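Local coordinates for uncharacterized protein (Bordetella bronchiseptica, PDB 4XG0) that probably acts as an ATP-dependent kinase of acid sugars, as a member of the DUF1537 kinase family of catabolic pathways, at residues G94-L99 / D124-A129. Numbering follows the deposited sequence.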
ATOM      1  N   GLY A  94     -12.808  -2.624  24.551  1.00 41.47           N
ATOM      2  CA  GLY A  94     -11.880  -3.461  25.279  1.00 42.81           C
ATOM      3  C   GLY A  94     -10.777  -4.001  24.397  1.00 40.06           C
ATOM      4  O   GLY A  94      -9.658  -4.157  24.858  1.00 40.87           O
ATOM      5  N   GLU A  95     -11.104  -4.286  23.152  1.00 37.11           N
ATOM      6  CA  GLU A  95     -10.089  -4.823  22.237  1.00 34.61           C
ATOM      7  C   GLU A  95      -9.191  -3.672  21.784  1.00 35.02           C
ATOM      8  O   GLU A  95      -7.960  -3.821  21.694  1.00 35.10           O
ATOM      9  CB  GLU A  95     -10.740  -5.528  21.038  1.00 37.87           C
ATOM     10  CG  GLU A  95     -11.606  -6.739  21.408  1.00 42.31           C
ATOM     11  CD  GLU A  95     -10.803  -7.879  22.007  1.00 50.44           C
ATOM     12  OE1 GLU A  95      -9.796  -8.242  21.389  1.00 44.49           O
ATOM     13  OE2 GLU A  95     -11.166  -8.395  23.091  1.00 55.72           O
ATOM     14  N   VAL A  96      -9.795  -2.520  21.497  1.00 34.53           N
ATOM     15  CA  VAL A  96      -9.003  -1.366  21.075  1.00 32.58           C
ATOM     16  C   VAL A  96      -8.016  -0.955  22.180  1.00 43.62           C
ATOM     17  O   VAL A  96      -6.843  -0.664  21.908  1.00 34.67           O
ATOM     18  CB  VAL A  96      -9.915  -0.220  20.572  1.00 32.13           C
ATOM     19  CG1 VAL A  96      -9.123   1.041  20.306  1.00 32.17           C
ATOM     20  CG2 VAL A  96     -10.634  -0.670  19.321  1.00 30.67           C
ATOM     21  N   GLU A  97      -8.459  -0.973  23.435  1.00 44.13           N
ATOM     22  CA  GLU A  97      -7.541  -0.717  24.543  1.00 44.71           C
ATOM     23  C   GLU A  97      -6.374  -1.714  24.588  1.00 42.24           C
ATOM     24  O   GLU A  97      -5.205  -1.330  24.726  1.00 41.26           O
ATOM     25  CB  GLU A  97      -8.284  -0.746  25.885  1.00 54.54           C
ATOM     26  CG  GLU A  97      -7.394  -1.111  27.079  1.00 69.91           C
ATOM     27  CD  GLU A  97      -6.110  -0.290  27.145  1.00 66.43           C
ATOM     28  OE1 GLU A  97      -5.176  -0.709  27.874  1.00 62.87           O
ATOM     29  OE2 GLU A  97      -6.046   0.768  26.467  1.00 54.94           O
ATOM     30  N   ARG A  98      -6.684  -2.999  24.482  1.00 45.12           N
ATOM     31  CA  ARG A  98      -5.632  -4.017  24.505  1.00 39.74           C
ATOM     32  C   ARG A  98      -4.588  -3.796  23.397  1.00 40.93           C
ATOM     33  O   ARG A  98      -3.384  -3.929  23.639  1.00 41.56           O
ATOM     34  CB  ARG A  98      -6.221  -5.421  24.371  1.00 44.35           C
ATOM     35  CG  ARG A  98      -7.149  -5.868  25.487  1.00 52.80           C
ATOM     36  CD  ARG A  98      -7.256  -7.387  25.498  1.00 64.83           C
ATOM     37  NE  ARG A  98      -8.564  -7.870  25.944  1.00 74.25           N
ATOM     38  CZ  ARG A  98      -8.847  -8.312  27.169  1.00 81.55           C
ATOM     39  NH1 ARG A  98     -10.075  -8.731  27.441  1.00 85.86           N
ATOM     40  NH2 ARG A  98      -7.920  -8.347  28.125  1.00 87.11           N
ATOM     41  N   LEU A  99      -5.051  -3.477  22.190  1.00 35.94           N
ATOM     42  CA  LEU A  99      -4.150  -3.283  21.045  1.00 33.96           C
ATOM     43  C   LEU A  99      -3.256  -2.060  21.270  1.00 35.94           C
ATOM     44  O   LEU A  99      -2.066  -2.097  21.012  1.00 35.77           O
ATOM     45  CB  LEU A  99      -4.949  -3.133  19.747  1.00 32.06           C
ATOM     46  CG  LEU A  99      -5.699  -4.394  19.339  1.00 31.94           C
ATOM     47  CD1 LEU A  99      -6.697  -4.099  18.269  1.00 36.86           C
ATOM     48  CD2 LEU A  99      -4.689  -5.474  18.809  1.00 33.72           C
ATOM     49  N   ASP A 124     -17.886   4.995  17.512  1.00 33.91           N
ATOM     50  CA  ASP A 124     -17.567   5.894  18.607  1.00 35.64           C
ATOM     51  C   ASP A 124     -16.708   5.257  19.695  1.00 37.39           C
ATOM     52  O   ASP A 124     -15.773   5.871  20.182  1.00 36.99           O
ATOM     53  CB  ASP A 124     -18.859   6.439  19.221  1.00 37.03           C
ATOM     54  CG  ASP A 124     -19.534   7.448  18.323  1.00 46.54           C
ATOM     55  OD1 ASP A 124     -18.834   8.036  17.464  1.00 41.22           O
ATOM     56  OD2 ASP A 124     -20.760   7.651  18.485  1.00 43.95           O
ATOM     57  N   ALA A 125     -17.020   4.026  20.074  1.00 35.97           N
ATOM     58  CA  ALA A 125     -16.279   3.356  21.129  1.00 37.43           C
ATOM     59  C   ALA A 125     -14.835   3.124  20.691  1.00 35.73           C
ATOM     60  O   ALA A 125     -13.906   3.290  21.465  1.00 37.11           O
ATOM     61  CB  ALA A 125     -16.941   2.036  21.489  1.00 37.89           C
ATOM     62  N   ALA A 126     -14.654   2.778  19.425  1.00 32.71           N
ATOM     63  CA  ALA A 126     -13.309   2.479  18.935  1.00 31.84           C
ATOM     64  C   ALA A 126     -12.481   3.759  18.872  1.00 31.57           C
ATOM     65  O   ALA A 126     -11.338   3.790  19.293  1.00 34.13           O
ATOM     66  CB  ALA A 126     -13.377   1.822  17.567  1.00 29.77           C
ATOM     67  N   ARG A 127     -13.063   4.823  18.352  1.00 33.71           N
ATOM     68  CA  ARG A 127     -12.311   6.049  18.129  1.00 32.06           C
ATOM     69  C   ARG A 127     -11.897   6.701  19.439  1.00 39.34           C
ATOM     70  O   ARG A 127     -10.799   7.251  19.571  1.00 36.07           O
ATOM     71  CB  ARG A 127     -13.163   7.028  17.338  1.00 37.14           C
ATOM     72  CG  ARG A 127     -12.405   8.266  16.984  1.00 49.10           C
ATOM     73  CD  ARG A 127     -13.303   9.270  16.327  1.00 56.01           C
ATOM     74  NE  ARG A 127     -14.574   9.372  17.022  1.00 55.30           N
ATOM     75  CZ  ARG A 127     -14.713   9.905  18.227  1.00 65.39           C
ATOM     76  NH1 ARG A 127     -13.642  10.356  18.874  1.00 64.87           N
ATOM     77  NH2 ARG A 127     -15.915   9.971  18.789  1.00 62.72           N
ATOM     78  N   LEU A 128     -12.799   6.661  20.402  1.00 38.38           N
ATOM     79  CA  LEU A 128     -12.518   7.248  21.707  1.00 42.99           C
ATOM     80  C   LEU A 128     -11.414   6.457  22.412  1.00 44.45           C
ATOM     81  O   LEU A 128     -10.549   7.027  23.078  1.00 45.27           O
ATOM     82  CB  LEU A 128     -13.777   7.248  22.559  1.00 48.73           C
ATOM     83  CG  LEU A 128     -14.846   8.252  22.133  1.00 53.01           C
ATOM     84  CD1 LEU A 128     -16.078   8.085  23.011  1.00 61.68           C
ATOM     85  CD2 LEU A 128     -14.303   9.670  22.229  1.00 54.99           C
ATOM     86  N   ALA A 129     -11.447   5.139  22.247  1.00 42.79           N
ATOM     87  CA  ALA A 129     -10.483   4.270  22.902  1.00 40.52           C
ATOM     88  C   ALA A 129      -9.111   4.433  22.266  1.00 40.86           C
ATOM     89  O   ALA A 129      -8.084   4.207  22.921  1.00 40.55           O
ATOM     90  CB  ALA A 129     -10.935   2.824  22.836  1.00 39.76           C
TER
HETATM   91  O   HOH W   1      -7.375   2.907  25.349  1.00 39.37           O
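V96 of helix 85-101 packs against A126 and A129 of helix 119-130. The apolar contact rests on the two branches of the valine. CG1 stands anti to the backbone N (chi1 172°). It meets the A129 methyl, with V96 CG1 3.6 Å from A129 CB. The same branch lies 3.7 Å from the carbonyl oxygen A126 O, a van der Waals approach to the backbone of the facing helix. CG2 turns to the preceding turn of that helix, where V96 CG2 is 4.1 Å from A126 CB. The valine thus spans two alanines three residues apart. Their small side chains let it come close to the helix backbone.

The polar link is indirect. One water donates a hydrogen bond of 2.8 Å to E97 OE2 and another of 2.8 Å to A129 O. It joins an exposed glutamate to a carbonyl near the C-terminal end of helix 119-130.

Both helices belong to the sugar-binding N-terminal domain. Helix 85-101 links parallel strands 73-77 and 106-110, and helix 119-130 links 106-110 to 135-139. The contact is side-by-side packing of successive helices in an alpha/beta domain. V96 also touches V31 of strand 28-32, and A126 touches V92, one turn before V96.

With no direct hydrogen bond across, the segments meet through a small apolar patch made by van der Waals packing of V96 on two alanines, and water bridges its exposed side.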